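PDB 3O12: uncharacterized protein YJL217W, which functions in the galactose metabolic pathway through the GAL83 protein and may control the level of the enolase ENO1. Local coordinates for residues A[97-102]-A[189-194]; A[38-43]-A[52-57]; A[76-81]-A[181-186]; A[104-109]-A[176-181]; A[147-152]-A[165-170]. All coordinates share one frame; numbering follows the deposited sequence.

How the interactions relate
Reading from the N terminus, interaction 2 closes first: a short loop around the hairpin of strands 41-45 and 48-52, finished before any other contact opens. Residues 76-81 then open interaction 3, 97-102 open interaction 1 and 104-109 open interaction 4. Interaction 5 closes next, a local loop between 147-152 and 165-170 that lies within all three. Interaction 4 closes at 176-181, then interaction 3 at 181-186 and interaction 1 at 189-194, so interactions 3 and 1 cross while both enclose interaction 4. Strand 185-191 serves interactions 3 and 1; V152, on the facing sheet, packs against I102 and V104, joining interaction 5 to interactions 1 and 4.

Interaction 1. Residues A[97-102]-A[189-194]; sequences YDQAGI and MACTPE
Q99 to G101 and M189 to C191 run antiparallel, joined by four backbone bonds. Q99 and C191 form one hydrogen-bonded pair, with C191 N giving to Q99 O at 3.0 Å; G101 and M189 form the next, G101 N reaching M189 O at 2.9 Å. Between them sits the non-hydrogen-bonded pair A100 and A190, whose CB atoms meet at 4.2 Å on one face of the sheet.

On the other face M189, present as selenomethionine, packs over the backbone of G101. CG leaves anti to the backbone N (chi1 168°), and two further bends curl the chain over, where no side chain stands in the way; CE ends 3.6 Å from G101 N. Past the strand ends, P193 CD packs 3.7 Å from Y97 CB.

Among the polar groups, the Q99 amide passes beside C191, with OE1 3.9 Å from C191 CB. OE1 is bonded to K113 NZ, while NE2 turns back to Y97 O at 3.3 Å, in the carbonyl plane; the two bonds together fix which end of the amide is which. T192 sets its methyl CG2 3.3 Å from D98 OD1, and its OG1 is hydrogen-bonded to T53 OG1.

At G101 the strand turns a corner, and I102 then packs on L150 and V152 of the second sheet: an antiparallel beta sandwich, consistent with a concanavalin A-like fold.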
# COMPACT_ATOMS: atom_id res chain seq x y z
N TYR A 97 13.36 -5.12 4.73
CA TYR A 97 12.20 -4.35 5.18
C TYR A 97 11.75 -3.24 4.24
O TYR A 97 10.74 -2.60 4.51
CB TYR A 97 12.40 -3.80 6.60
CG TYR A 97 12.63 -4.86 7.66
CD1 TYR A 97 11.72 -5.90 7.83
CD2 TYR A 97 13.74 -4.81 8.49
CE1 TYR A 97 11.92 -6.87 8.80
CE2 TYR A 97 13.95 -5.78 9.46
CZ TYR A 97 13.04 -6.80 9.61
OH TYR A 97 13.25 -7.77 10.58
N ASP A 98 12.48 -3.02 3.14
CA ASP A 98 12.02 -2.09 2.11
C ASP A 98 10.64 -2.52 1.63
O ASP A 98 10.45 -3.69 1.31
CB ASP A 98 12.96 -2.10 0.90
CG ASP A 98 14.23 -1.32 1.14
OD1 ASP A 98 14.50 -0.93 2.30
OD2 ASP A 98 14.96 -1.09 0.15
N GLN A 99 9.70 -1.58 1.57
CA GLN A 99 8.32 -1.88 1.21
C GLN A 99 7.72 -0.79 0.34
O GLN A 99 7.94 0.40 0.57
CB GLN A 99 7.42 -1.93 2.45
CG GLN A 99 7.89 -2.74 3.63
CD GLN A 99 7.15 -2.36 4.90
OE1 GLN A 99 5.96 -2.01 4.87
NE2 GLN A 99 7.85 -2.40 6.02
N ALA A 100 6.90 -1.20 -0.62
CA ALA A 100 6.07 -0.25 -1.34
C ALA A 100 4.83 -0.94 -1.87
O ALA A 100 4.83 -2.16 -2.11
CB ALA A 100 6.85 0.41 -2.47
N GLY A 101 3.76 -0.17 -2.04
CA GLY A 101 2.52 -0.71 -2.54
C GLY A 101 1.38 0.25 -2.32
O GLY A 101 1.46 1.43 -2.68
N ILE A 102 0.29 -0.27 -1.76
CA ILE A 102 -0.91 0.52 -1.55
C ILE A 102 -1.36 0.39 -0.11
O ILE A 102 -1.11 -0.62 0.55
CB ILE A 102 -2.02 0.04 -2.51
CG1 ILE A 102 -3.07 1.14 -2.75
CG2 ILE A 102 -2.65 -1.27 -2.03
CD1 ILE A 102 -4.05 0.82 -3.89
N MSE A 189 1.78 3.76 -0.86
CA MSE A 189 2.44 3.65 0.42
C MSE A 189 3.88 3.19 0.18
O MSE A 189 4.15 2.41 -0.72
CB MSE A 189 1.66 2.64 1.27
CG MSE A 189 2.30 2.15 2.55
SE MSE A 189 3.54 0.66 2.34
CE MSE A 189 2.52 -0.66 1.32
N ALA A 190 4.81 3.69 0.99
CA ALA A 190 6.19 3.20 0.95
C ALA A 190 6.87 3.41 2.31
O ALA A 190 6.63 4.43 2.97
CB ALA A 190 6.98 3.89 -0.16
N CYS A 191 7.71 2.46 2.70
CA CYS A 191 8.33 2.44 4.03
C CYS A 191 9.75 1.91 3.92
O CYS A 191 10.02 1.01 3.12
CB CYS A 191 7.58 1.50 5.00
SG CYS A 191 5.91 1.96 5.35
N THR A 192 10.66 2.48 4.71
CA THR A 192 11.95 1.85 5.01
C THR A 192 12.19 1.96 6.51
O THR A 192 12.62 3.00 7.00
CB THR A 192 13.12 2.51 4.25
OG1 THR A 192 13.00 3.93 4.29
CG2 THR A 192 13.16 2.04 2.81
N PRO A 193 11.88 0.89 7.25
CA PRO A 193 11.99 0.93 8.72
C PRO A 193 13.40 1.23 9.24
O PRO A 193 13.53 1.72 10.35
CB PRO A 193 11.53 -0.47 9.14
CG PRO A 193 10.57 -0.89 8.05
CD PRO A 193 11.14 -0.30 6.77
N GLU A 194 14.43 0.95 8.44
CA GLU A 194 15.80 1.28 8.82
C GLU A 194 16.35 2.47 8.02
O GLU A 194 15.79 3.56 8.08
CB GLU A 194 16.71 0.05 8.73
CG GLU A 194 16.25 -1.08 9.64
CD GLU A 194 17.21 -2.26 9.67
OE1 GLU A 194 17.77 -2.60 8.61
OE2 GLU A 194 17.38 -2.84 10.76
O HOH W 1 14.15 -0.74 5.59

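Interaction 2. Residues A[38-43]-A[52-57]; sequences KPKSVF and ETDEKT
D54 points its carboxylate at the backbone of P39 and K40, with CG beside its own backbone N (chi1 -61°). K40 N meets both oxygens: OD2 takes the main bond at 3.2 Å on its syn lone pair, and OD1 a weak one at 3.4 Å. The carboxylate thus straddles one N-H. It also rests against P39, whose CA is 3.4 Å from D54 OD2.

The K40 side chain crosses that of D54 at about a right angle, CB and CG passing beside the carboxylate. Two conformers were deposited for K40, so the path of its far end is doubtful; in one of them NZ stops 4.3 Å from D54 OD2, beyond a salt bridge. P39 CB lies 3.5 Å from E52 O, and the ring packs on L51 and H73 as well.

Nearer the hairpin the contact passes to the backbone, where E52 N gives a nearly straight bond to S41 O at 3.0 Å (170°). A water bridges S41 N and E52 O and also reaches D54 OD1. The main chain of D54 is held in turn by two side chains: its N bonds H73 NE2, and T57 OG1 gives to D54 O at 2.9 Å.

The D54 carboxylate therefore serves as acceptor for the backbone N-H of K40; its negative charge is probably eased by that N-H and by the water.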
# COMPACT_ATOMS: atom_id res chain seq x y z
N LYS A 38 4.62 13.12 4.52
CA LYS A 38 5.19 13.41 3.22
C LYS A 38 6.71 13.22 3.27
O LYS A 38 7.37 13.74 4.17
CB LYS A 38 4.88 14.84 2.79
CG LYS A 38 5.32 15.16 1.38
CD LYS A 38 4.92 16.57 0.97
CE LYS A 38 5.32 16.86 -0.47
NZ LYS A 38 4.96 18.25 -0.87
N PRO A 39 7.28 12.48 2.30
CA PRO A 39 8.73 12.32 2.23
C PRO A 39 9.44 13.64 1.97
O PRO A 39 8.87 14.55 1.36
CB PRO A 39 8.94 11.42 1.00
CG PRO A 39 7.63 10.79 0.71
CD PRO A 39 6.56 11.70 1.27
N LYS A 40 10.68 13.74 2.43
CA LYS A 40 11.50 14.92 2.18
C LYS A 40 11.75 15.09 0.69
O LYS A 40 11.84 16.21 0.19
CB LYS A 40 12.83 14.81 2.94
CG LYS A 40 12.70 14.91 4.45
CD LYS A 40 14.06 14.82 5.13
CE LYS A 40 13.97 15.16 6.61
NZ LYS A 40 13.08 14.22 7.34
N SER A 41 11.85 13.98 -0.03
CA SER A 41 12.09 14.01 -1.47
C SER A 41 10.94 13.36 -2.23
O SER A 41 10.75 12.15 -2.17
CB SER A 41 13.40 13.32 -1.82
OG SER A 41 13.63 13.36 -3.22
N VAL A 42 10.18 14.19 -2.95
CA VAL A 42 9.10 13.70 -3.78
C VAL A 42 8.83 14.68 -4.91
O VAL A 42 8.89 15.90 -4.72
CB VAL A 42 7.82 13.42 -2.96
CG1 VAL A 42 7.41 14.65 -2.17
CG2 VAL A 42 6.69 12.95 -3.85
N PHE A 43 8.58 14.15 -6.10
CA PHE A 43 8.13 15.02 -7.18
C PHE A 43 6.99 14.42 -7.99
O PHE A 43 6.78 13.19 -8.00
CB PHE A 43 9.28 15.50 -8.09
CG PHE A 43 9.91 14.41 -8.91
CD1 PHE A 43 9.45 14.15 -10.19
CD2 PHE A 43 10.97 13.67 -8.41
CE1 PHE A 43 10.04 13.15 -10.96
CE2 PHE A 43 11.55 12.68 -9.17
CZ PHE A 43 11.08 12.41 -10.45
N GLU A 52 11.49 9.32 -2.68
CA GLU A 52 12.55 8.59 -2.00
C GLU A 52 12.15 8.53 -0.54
O GLU A 52 11.80 9.56 0.05
CB GLU A 52 13.89 9.32 -2.14
CG GLU A 52 15.02 8.71 -1.33
CD GLU A 52 16.35 9.40 -1.56
OE1 GLU A 52 16.58 9.89 -2.68
OE2 GLU A 52 17.17 9.44 -0.61
N THR A 53 12.18 7.34 0.06
CA THR A 53 11.74 7.20 1.45
C THR A 53 12.70 7.83 2.45
O THR A 53 13.91 7.94 2.21
CB THR A 53 11.53 5.73 1.86
OG1 THR A 53 12.78 5.03 1.80
CG2 THR A 53 10.53 5.04 0.95
N ASP A 54 12.14 8.26 3.58
CA ASP A 54 12.94 8.72 4.72
C ASP A 54 13.29 7.54 5.62
O ASP A 54 12.64 6.50 5.58
CB ASP A 54 12.18 9.81 5.49
CG ASP A 54 11.88 11.03 4.64
OD1 ASP A 54 12.72 11.38 3.78
OD2 ASP A 54 10.81 11.64 4.83
N GLU A 55 14.34 7.69 6.43
CA GLU A 55 14.73 6.63 7.34
C GLU A 55 13.69 6.41 8.43
O GLU A 55 12.91 7.31 8.75
CB GLU A 55 16.07 6.96 8.00
CG GLU A 55 15.98 8.09 9.00
CD GLU A 55 17.28 8.35 9.73
OE1 GLU A 55 18.30 7.72 9.38
OE2 GLU A 55 17.29 9.19 10.66
N LYS A 56 13.69 5.21 8.99
CA LYS A 56 12.86 4.89 10.15
C LYS A 56 11.38 5.17 9.89
O LYS A 56 10.70 5.82 10.70
CB LYS A 56 13.35 5.63 11.40
CG LYS A 56 14.72 5.14 11.87
CD LYS A 56 15.04 5.64 13.27
CE LYS A 56 15.94 6.88 13.24
NZ LYS A 56 15.27 8.06 12.63
N THR A 57 10.89 4.68 8.76
CA THR A 57 9.48 4.81 8.41
C THR A 57 8.84 3.42 8.34
O THR A 57 9.39 2.50 7.74
CB THR A 57 9.29 5.59 7.09
OG1 THR A 57 10.13 5.05 6.08
CG2 THR A 57 9.65 7.07 7.29
O HOH W 2 12.93 11.59 1.27

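Interaction 3. Residues A[76-81]-A[181-186]; sequences GVETGS and SDHYLV
This is antiparallel strand pairing that runs on into loops, where the end of strand 68-78 meets the start of strand 185-191 in one sheet of the sandwich. V77 and V186 are the hydrogen-bonded pair, with V77 N to V186 O at 2.8 Å. E78 and L185 follow as the non-hydrogen-bonded pair, and L185 CD2 touches E78 CB at 3.8 Å.

T79 is the hub of the loop part. Its N gives to Y184 O, and its hydroxyl, set between the backbone N and the carbonyl carbon (chi1 76°), accepts from Y184 N at 3.0 Å while donating to G80 O. The methyl CG2 is thereby turned onto V186 CG1, 3.6 Å away. T79 O in turn takes a bond from H183 ND1 at 2.8 Å, lying in both the ring plane and the carbonyl plane. Over one face of that imidazole stands E78 OE2, 3.4 Å above the plane, its carboxylate nearly perpendicular to the ring; the charge would probably favour a protonated histidine.

The Y184 ring is bordered at its edge by T79 OG1 and S81 O; S81 O is 3.5 Å from Y184 CE2, and Y184 OH bonds P179 O. A water links S81 O with S181 N.

V77 and V186 both pack on W205 of the opposing sheet, the hydrophobic interior characteristic of a two-sheet antiparallel beta sandwich.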
# COMPACT_ATOMS: atom_id res chain seq x y z
N GLY A 76 -2.90 9.51 0.47
CA GLY A 76 -4.26 9.00 0.54
C GLY A 76 -5.29 9.83 -0.21
O GLY A 76 -5.43 11.03 0.02
N VAL A 77 -6.03 9.16 -1.09
CA VAL A 77 -7.12 9.77 -1.82
C VAL A 77 -8.42 9.37 -1.13
O VAL A 77 -8.64 8.18 -0.83
CB VAL A 77 -7.15 9.27 -3.28
CG1 VAL A 77 -8.25 9.97 -4.07
CG2 VAL A 77 -5.77 9.48 -3.94
N GLU A 78 -9.27 10.35 -0.84
CA GLU A 78 -10.48 10.07 -0.08
C GLU A 78 -11.59 9.52 -0.97
O GLU A 78 -11.83 10.01 -2.09
CB GLU A 78 -10.94 11.33 0.67
CG GLU A 78 -12.06 11.08 1.66
CD GLU A 78 -12.47 12.31 2.45
OE1 GLU A 78 -11.73 13.31 2.45
OE2 GLU A 78 -13.55 12.26 3.07
N THR A 79 -12.26 8.49 -0.46
CA THR A 79 -13.30 7.76 -1.19
C THR A 79 -14.63 7.92 -0.49
O THR A 79 -14.70 8.48 0.60
CB THR A 79 -13.01 6.23 -1.18
OG1 THR A 79 -13.34 5.68 0.10
CG2 THR A 79 -11.55 5.95 -1.49
N GLY A 80 -15.68 7.38 -1.11
CA GLY A 80 -16.95 7.18 -0.44
C GLY A 80 -16.97 5.85 0.31
O GLY A 80 -15.93 5.34 0.73
N SER A 81 -18.16 5.27 0.46
CA SER A 81 -18.32 4.12 1.36
C SER A 81 -17.95 2.79 0.75
O SER A 81 -17.94 1.76 1.44
CB SER A 81 -19.75 4.07 1.90
OG SER A 81 -20.68 3.91 0.85
N SER A 181 -17.34 2.12 6.60
CA SER A 181 -17.02 3.51 6.87
C SER A 181 -17.68 4.37 5.81
O SER A 181 -17.85 3.92 4.67
CB SER A 181 -15.50 3.72 6.84
OG SER A 181 -15.15 5.03 7.27
N ASP A 182 -18.04 5.60 6.18
CA ASP A 182 -18.56 6.55 5.20
C ASP A 182 -17.49 6.95 4.18
O ASP A 182 -17.80 7.29 3.04
CB ASP A 182 -19.10 7.82 5.89
CG ASP A 182 -20.39 7.58 6.63
OD1 ASP A 182 -21.06 6.56 6.36
OD2 ASP A 182 -20.74 8.44 7.47
N HIS A 183 -16.23 6.89 4.61
CA HIS A 183 -15.10 7.26 3.77
C HIS A 183 -13.89 6.41 4.09
O HIS A 183 -13.69 6.00 5.23
CB HIS A 183 -14.71 8.72 4.01
CG HIS A 183 -15.81 9.68 3.72
ND1 HIS A 183 -16.19 10.00 2.43
CD2 HIS A 183 -16.64 10.37 4.54
CE1 HIS A 183 -17.19 10.86 2.47
NE2 HIS A 183 -17.49 11.10 3.74
N TYR A 184 -13.07 6.19 3.07
CA TYR A 184 -11.75 5.61 3.26
C TYR A 184 -10.70 6.52 2.63
O TYR A 184 -11.03 7.41 1.85
CB TYR A 184 -11.66 4.22 2.60
CG TYR A 184 -12.64 3.21 3.13
CD1 TYR A 184 -12.33 2.42 4.23
CD2 TYR A 184 -13.89 3.04 2.53
CE1 TYR A 184 -13.24 1.48 4.73
CE2 TYR A 184 -14.81 2.10 3.02
CZ TYR A 184 -14.47 1.34 4.12
OH TYR A 184 -15.36 0.40 4.60
N LEU A 185 -9.45 6.28 2.99
CA LEU A 185 -8.32 6.86 2.26
C LEU A 185 -7.60 5.72 1.58
O LEU A 185 -7.36 4.69 2.19
CB LEU A 185 -7.38 7.59 3.22
CG LEU A 185 -8.01 8.80 3.91
CD1 LEU A 185 -7.20 9.24 5.11
CD2 LEU A 185 -8.14 9.94 2.90
N VAL A 186 -7.25 5.88 0.31
CA VAL A 186 -6.54 4.83 -0.40
C VAL A 186 -5.49 5.44 -1.31
O VAL A 186 -5.69 6.51 -1.89
CB VAL A 186 -7.52 3.90 -1.19
CG1 VAL A 186 -8.32 4.67 -2.24
CG2 VAL A 186 -6.78 2.72 -1.83
O HOH W 3 -18.68 0.96 4.07

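Interaction 4. Residues A[104-109]-A[176-181]; sequences VRIDDG and APFPTS
F178 puts one corner of its ring, CE2, between two aliphatic side chains: V104 CG1 at 3.8 Å and I106 CD1 at 4.0 Å. The setting is the end of the beta sandwich, where the chain leaves strand 172-177 at the rim of one sheet and crosses to strand 185-191 in the other; V104 lies on strand 102-105, the neighbour of that second strand, and I106 just past its end. F178 swings its CG anti to the backbone N (chi1 -163°), which carries the ring inward to meet them, and I106 approaches from the opposite direction. Neither aliphatic group sits squarely on the ring; both meet it obliquely.

P179 CD lies 3.4 Å above one face of the F178 ring, and P179 CB touches I106 CD1 at 3.7 Å. I106 CD1 therefore fits among F178, P179 and S181, with S181 CB 4.2 Å away. The contact is wholly apolar; Y184, just before strand 185-191, packs on both V104 and I106, and S181 OG is bonded to H183 O.

I106 is also where the chain turns a corner: together with D107 it faces H110 in a classic beta bulge, while R105, which leaves the strand away from 176-181, forms a salt bridge with D70. D107 also opens an Asx turn, its OD1 accepting from G109 N at 3.0 Å.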
# COMPACT_ATOMS: atom_id res chain seq x y z
N VAL A 104 -5.00 1.18 2.38
CA VAL A 104 -6.34 1.66 2.65
C VAL A 104 -6.36 2.00 4.13
O VAL A 104 -5.95 1.19 4.96
CB VAL A 104 -7.40 0.58 2.38
CG1 VAL A 104 -8.79 1.06 2.73
CG2 VAL A 104 -7.33 0.09 0.93
N ARG A 105 -6.83 3.20 4.48
CA ARG A 105 -6.77 3.65 5.86
C ARG A 105 -8.08 4.30 6.27
O ARG A 105 -8.65 5.12 5.53
CB ARG A 105 -5.62 4.65 6.01
CG ARG A 105 -5.42 5.23 7.41
CD ARG A 105 -4.16 6.09 7.40
NE ARG A 105 -3.90 6.82 8.64
CZ ARG A 105 -2.99 6.48 9.54
NH1 ARG A 105 -2.23 5.39 9.36
NH2 ARG A 105 -2.81 7.22 10.63
N ILE A 106 -8.54 3.95 7.47
CA ILE A 106 -9.62 4.68 8.14
C ILE A 106 -9.00 5.63 9.17
O ILE A 106 -9.28 6.82 9.18
CB ILE A 106 -10.60 3.72 8.83
CG1 ILE A 106 -11.30 2.82 7.80
CG2 ILE A 106 -11.62 4.50 9.67
CD1 ILE A 106 -12.14 1.71 8.43
N ASP A 107 -8.14 5.07 10.03
CA ASP A 107 -7.41 5.86 11.02
C ASP A 107 -6.18 5.07 11.46
O ASP A 107 -5.88 4.03 10.87
CB ASP A 107 -8.28 6.24 12.22
CG ASP A 107 -8.96 5.04 12.87
OD1 ASP A 107 -8.35 3.95 12.96
OD2 ASP A 107 -10.11 5.20 13.33
N ASP A 108 -5.46 5.55 12.46
CA ASP A 108 -4.19 4.90 12.80
C ASP A 108 -4.36 3.48 13.35
O ASP A 108 -3.40 2.70 13.39
CB ASP A 108 -3.33 5.76 13.73
CG ASP A 108 -3.96 5.98 15.10
OD1 ASP A 108 -5.03 5.41 15.38
OD2 ASP A 108 -3.36 6.73 15.89
N GLY A 109 -5.58 3.12 13.73
CA GLY A 109 -5.85 1.80 14.27
C GLY A 109 -6.51 0.84 13.30
O GLY A 109 -6.65 -0.34 13.59
N ALA A 176 -10.83 -10.35 3.15
CA ALA A 176 -10.97 -10.23 4.60
C ALA A 176 -12.03 -9.24 5.02
O ALA A 176 -12.37 -8.34 4.26
CB ALA A 176 -9.65 -9.80 5.19
N PRO A 177 -12.53 -9.36 6.25
CA PRO A 177 -13.42 -8.33 6.78
C PRO A 177 -12.64 -7.03 6.97
O PRO A 177 -11.46 -7.05 7.32
CB PRO A 177 -13.83 -8.87 8.16
CG PRO A 177 -13.50 -10.31 8.13
CD PRO A 177 -12.31 -10.45 7.21
N PHE A 178 -13.32 -5.91 6.77
CA PHE A 178 -12.72 -4.62 7.01
C PHE A 178 -13.86 -3.72 7.46
O PHE A 178 -14.97 -3.86 6.98
CB PHE A 178 -12.05 -4.10 5.73
CG PHE A 178 -11.07 -2.98 5.96
CD1 PHE A 178 -9.88 -3.21 6.64
CD2 PHE A 178 -11.35 -1.69 5.52
CE1 PHE A 178 -8.98 -2.18 6.86
CE2 PHE A 178 -10.44 -0.66 5.74
CZ PHE A 178 -9.26 -0.90 6.41
N PRO A 179 -13.60 -2.81 8.41
CA PRO A 179 -14.75 -2.04 8.93
C PRO A 179 -15.47 -1.24 7.86
O PRO A 179 -14.82 -0.67 6.97
CB PRO A 179 -14.11 -1.10 9.94
CG PRO A 179 -12.89 -1.80 10.39
CD PRO A 179 -12.36 -2.51 9.15
N THR A 180 -16.79 -1.18 7.95
CA THR A 180 -17.55 -0.24 7.12
C THR A 180 -17.21 1.18 7.54
O THR A 180 -16.84 1.43 8.69
CB THR A 180 -19.07 -0.47 7.24
OG1 THR A 180 -19.45 -0.37 8.62
CG2 THR A 180 -19.45 -1.85 6.73
N SER A 181 -17.34 2.12 6.60
CA SER A 181 -17.02 3.51 6.87
C SER A 181 -17.68 4.37 5.81
O SER A 181 -17.85 3.92 4.67
CB SER A 181 -15.50 3.72 6.84
OG SER A 181 -15.15 5.03 7.27

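Interaction 5. Residues A[147-152]-A[165-170]; sequences DFWLRV and SDKKTW
The W149 indole carries K167 over one face and has S165 O at its edge, 3.5 Å from CZ3; on the opposite face, further off, stands D147 OD1. K167 CG makes a CH-pi contact 3.8 Å from the centroid of the five-membered ring, the lysine chain crossing the indole at about a right angle. On one face of W170 lies the R151 guanidinium, stacked with planes 20° apart; R151 CZ is 3.9 Å from the centroid of the W170 five-membered ring, a cation-pi contact.

This is the outer face of the beta sandwich: the loop after the hairpin of strands 148-155 and 158-164 folds over side chains of the first strand, while L150, between W149 and R151, points inward to I102. The rim of W170 reaches the base of W149, CH2 3.6 Å from W149 CB. A bend at chi3 (-70°) turns the guanidinium flat onto W170, and Q86 OE1 binds R151 NH2. E204 OE1 ties W149 NE1 and K167 NZ, fixing both partners of the CH-pi contact.

D166 OD2 accepts from K168 N and T169 N, an Asx turn that braces the loop with S164 OG. A water spans D147 O and S165 O, 2.8 Å from each.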
# COMPACT_ATOMS: atom_id res chain seq x y z
N ASP A 147 8.10 -4.02 -10.91
CA ASP A 147 7.01 -3.48 -11.73
C ASP A 147 5.78 -4.35 -11.59
O ASP A 147 5.70 -5.44 -12.16
CB ASP A 147 7.45 -3.42 -13.19
CG ASP A 147 6.49 -2.63 -14.07
OD1 ASP A 147 5.49 -2.10 -13.57
OD2 ASP A 147 6.77 -2.54 -15.29
N PHE A 148 4.81 -3.89 -10.79
CA PHE A 148 3.59 -4.65 -10.61
C PHE A 148 2.42 -3.70 -10.39
O PHE A 148 2.62 -2.50 -10.15
CB PHE A 148 3.71 -5.63 -9.42
CG PHE A 148 3.87 -4.95 -8.08
CD1 PHE A 148 2.76 -4.66 -7.28
CD2 PHE A 148 5.13 -4.58 -7.61
CE1 PHE A 148 2.90 -4.03 -6.04
CE2 PHE A 148 5.27 -3.94 -6.37
CZ PHE A 148 4.15 -3.67 -5.59
N TRP A 149 1.21 -4.24 -10.49
CA TRP A 149 -0.01 -3.49 -10.22
C TRP A 149 -0.73 -4.11 -9.03
O TRP A 149 -0.67 -5.33 -8.79
CB TRP A 149 -0.97 -3.52 -11.41
CG TRP A 149 -0.55 -2.71 -12.62
CD1 TRP A 149 -0.99 -1.47 -12.97
CD2 TRP A 149 0.37 -3.12 -13.64
NE1 TRP A 149 -0.39 -1.07 -14.14
CE2 TRP A 149 0.45 -2.06 -14.58
CE3 TRP A 149 1.14 -4.27 -13.85
CZ2 TRP A 149 1.27 -2.13 -15.71
CZ3 TRP A 149 1.96 -4.33 -14.98
CH2 TRP A 149 2.01 -3.26 -15.89
N LEU A 150 -1.44 -3.27 -8.29
CA LEU A 150 -2.35 -3.71 -7.24
C LEU A 150 -3.74 -3.19 -7.51
O LEU A 150 -3.91 -2.08 -8.01
CB LEU A 150 -1.91 -3.19 -5.87
CG LEU A 150 -0.62 -3.81 -5.36
CD1 LEU A 150 -0.02 -2.98 -4.23
CD2 LEU A 150 -0.84 -5.28 -4.92
N ARG A 151 -4.74 -3.98 -7.15
CA ARG A 151 -6.13 -3.57 -7.22
C ARG A 151 -6.76 -3.93 -5.90
O ARG A 151 -6.67 -5.07 -5.43
CB ARG A 151 -6.85 -4.26 -8.38
CG ARG A 151 -8.34 -3.94 -8.45
CD ARG A 151 -9.01 -4.73 -9.56
NE ARG A 151 -8.60 -4.24 -10.87
CZ ARG A 151 -8.91 -4.83 -12.02
NH1 ARG A 151 -9.63 -5.94 -12.03
NH2 ARG A 151 -8.51 -4.30 -13.17
N VAL A 152 -7.41 -2.97 -5.28
CA VAL A 152 -8.07 -3.19 -4.00
C VAL A 152 -9.52 -2.74 -4.06
O VAL A 152 -9.81 -1.64 -4.57
CB VAL A 152 -7.35 -2.44 -2.87
CG1 VAL A 152 -8.07 -2.67 -1.55
CG2 VAL A 152 -5.90 -2.90 -2.79
N SER A 165 1.01 -8.85 -12.79
CA SER A 165 2.31 -8.58 -13.40
C SER A 165 2.16 -8.05 -14.82
O SER A 165 3.14 -7.63 -15.43
CB SER A 165 3.14 -9.86 -13.42
OG SER A 165 2.54 -10.82 -14.28
N ASP A 166 0.94 -8.06 -15.34
CA ASP A 166 0.73 -7.74 -16.76
C ASP A 166 -0.47 -6.84 -17.04
O ASP A 166 -0.71 -6.45 -18.19
CB ASP A 166 0.66 -9.02 -17.60
CG ASP A 166 -0.46 -9.95 -17.17
OD1 ASP A 166 -0.49 -11.10 -17.67
OD2 ASP A 166 -1.32 -9.56 -16.35
N LYS A 167 -1.20 -6.49 -15.99
CA LYS A 167 -2.40 -5.66 -16.12
C LYS A 167 -3.49 -6.39 -16.91
O LYS A 167 -4.44 -5.77 -17.39
CB LYS A 167 -2.08 -4.30 -16.76
CG LYS A 167 -2.85 -3.14 -16.13
CD LYS A 167 -2.59 -1.82 -16.83
CE LYS A 167 -3.45 -0.72 -16.22
NZ LYS A 167 -3.27 0.59 -16.92
N LYS A 168 -3.34 -7.71 -17.05
CA LYS A 168 -4.31 -8.54 -17.77
C LYS A 168 -5.00 -9.54 -16.84
O LYS A 168 -6.22 -9.69 -16.91
CB LYS A 168 -3.63 -9.30 -18.92
CG LYS A 168 -2.90 -8.42 -19.93
CD LYS A 168 -3.84 -7.46 -20.62
CE LYS A 168 -3.09 -6.52 -21.55
NZ LYS A 168 -4.03 -5.56 -22.20
N THR A 169 -4.21 -10.21 -16.01
CA THR A 169 -4.69 -11.24 -15.08
C THR A 169 -4.47 -10.76 -13.65
O THR A 169 -3.40 -10.24 -13.33
CB THR A 169 -3.90 -12.55 -15.29
OG1 THR A 169 -3.84 -12.84 -16.69
CG2 THR A 169 -4.54 -13.69 -14.55
N TRP A 170 -5.47 -10.94 -12.79
CA TRP A 170 -5.48 -10.35 -11.45
C TRP A 170 -5.76 -11.36 -10.33
O TRP A 170 -6.84 -11.34 -9.73
CB TRP A 170 -6.53 -9.23 -11.38
CG TRP A 170 -6.27 -8.10 -12.34
CD1 TRP A 170 -6.68 -8.02 -13.64
CD2 TRP A 170 -5.56 -6.89 -12.06
NE1 TRP A 170 -6.26 -6.83 -14.19
CE2 TRP A 170 -5.57 -6.12 -13.23
CE3 TRP A 170 -4.92 -6.37 -10.92
CZ2 TRP A 170 -4.97 -4.86 -13.32
CZ3 TRP A 170 -4.32 -5.13 -11.00
CH2 TRP A 170 -4.35 -4.39 -12.19
O HOH W 4 5.62 -6.55 -14.69